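Local structure of esterase TesA (Pseudomonas aeruginosa, 4JGG) at residues S32-G36 / L37-Q41. The protein hydrolyses esters, with highest activity towards Tween detergents and short-chain p-nitrophenyl esters, and has weak thioesterase activity towards palmitoyl-coenzyme A. Numbering follows the deposited sequence.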
# COMPACT_ATOMS: atom_id res chain seq x y z
N SER A 32 6.10 2.83 -1.10
CA SER A 32 6.41 2.40 0.26
C SER A 32 7.89 2.04 0.42
O SER A 32 8.41 1.98 1.54
CB SER A 32 5.53 1.22 0.66
OG SER A 32 4.18 1.64 0.76
N ALA A 33 8.58 1.82 -0.70
CA ALA A 33 10.03 1.62 -0.68
C ALA A 33 10.80 2.94 -0.58
O ALA A 33 12.02 2.95 -0.41
CB ALA A 33 10.48 0.81 -1.90
N ALA A 34 10.08 4.06 -0.68
CA ALA A 34 10.67 5.38 -0.50
C ALA A 34 11.59 5.78 -1.64
O ALA A 34 12.67 6.34 -1.42
CB ALA A 34 11.43 5.46 0.84
N LEU A 35 11.16 5.48 -2.86
CA LEU A 35 11.98 5.77 -4.02
C LEU A 35 12.27 7.26 -4.07
O LEU A 35 11.34 8.10 -4.02
CB LEU A 35 11.31 5.28 -5.32
CG LEU A 35 11.98 5.52 -6.68
CD1 LEU A 35 13.36 4.86 -6.77
CD2 LEU A 35 11.09 4.98 -7.77
N GLY A 36 13.55 7.60 -4.15
CA GLY A 36 13.97 8.97 -4.36
C GLY A 36 14.22 9.73 -3.07
O GLY A 36 14.30 10.96 -3.09
N LEU A 37 14.33 9.02 -1.96
CA LEU A 37 14.56 9.68 -0.68
C LEU A 37 15.20 8.75 0.33
O LEU A 37 15.36 7.55 0.08
CB LEU A 37 13.26 10.26 -0.12
CG LEU A 37 12.13 9.29 0.24
CD1 LEU A 37 12.05 9.08 1.75
CD2 LEU A 37 10.81 9.81 -0.28
N ASP A 38 15.57 9.32 1.47
CA ASP A 38 16.14 8.57 2.59
C ASP A 38 15.06 7.67 3.14
O ASP A 38 14.07 8.15 3.68
CB ASP A 38 16.61 9.54 3.68
CG ASP A 38 17.39 8.84 4.79
OD1 ASP A 38 17.34 7.60 4.88
OD2 ASP A 38 18.05 9.55 5.58
N THR A 39 15.25 6.37 3.01
CA THR A 39 14.26 5.41 3.45
C THR A 39 13.94 5.56 4.94
O THR A 39 12.80 5.32 5.37
CB THR A 39 14.68 3.95 3.10
OG1 THR A 39 15.75 3.54 3.94
CG2 THR A 39 15.11 3.87 1.64
N SER A 40 14.93 5.97 5.73
CA SER A 40 14.71 6.17 7.17
C SER A 40 13.70 7.28 7.45
O SER A 40 13.18 7.41 8.56
CB SER A 40 16.04 6.45 7.89
OG SER A 40 16.62 7.66 7.43
N GLN A 41 13.42 8.09 6.43
CA GLN A 41 12.44 9.17 6.53
C GLN A 41 11.16 8.81 5.79
O GLN A 41 10.21 9.60 5.76
CB GLN A 41 13.01 10.47 5.96
CG GLN A 41 14.17 11.06 6.76
CD GLN A 41 13.74 11.63 8.12
OE1 GLN A 41 12.61 12.08 8.28
NE2 GLN A 41 14.65 11.61 9.09
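Ala34 and Leu37 show how a chain leaving a helix can reverse through a type II beta turn: Leu37 N donates to Ala34 O at 3.2 Å with a bent N-H...O angle of 138°, closing the turn. Gly36 occupies its third position, and at phi 91° its backbone takes a conformation that suits a residue without a side chain.

Van der Waals contacts fill in the bend. The methyl of Ala34 lies 3.8 Å from Leu37 CD1 and 3.9 Å from Thr39 CA. With chi1 at 64°, Leu37 CG sits between its own N and carbonyl carbon, and this methine comes within 3.4 Å of Ala34 O. The methyl Thr39 CG2, anti to its own carbonyl carbon, lies 3.8 Å from Ala33 O at the end of the helix.

In this SGNH-type alpha/beta/alpha fold, the bend follows the short helix 30-33 that begins at Ser30, probably the catalytic nucleophile as in related GDSL enzymes. Leu35 packs near Ser30 and His180, a probable catalytic partner, and the carbonyl oxygen of Leu35 accepts a hydrogen bond from the side chain of Gln175.

Just beyond the bend, Asp38 OD1 accepts from Ser40 N at 3.0 Å, which makes an Asx turn, and from Ser40 OG at 2.7 Å; both donors approach from one face of the carboxylate, well above its plane.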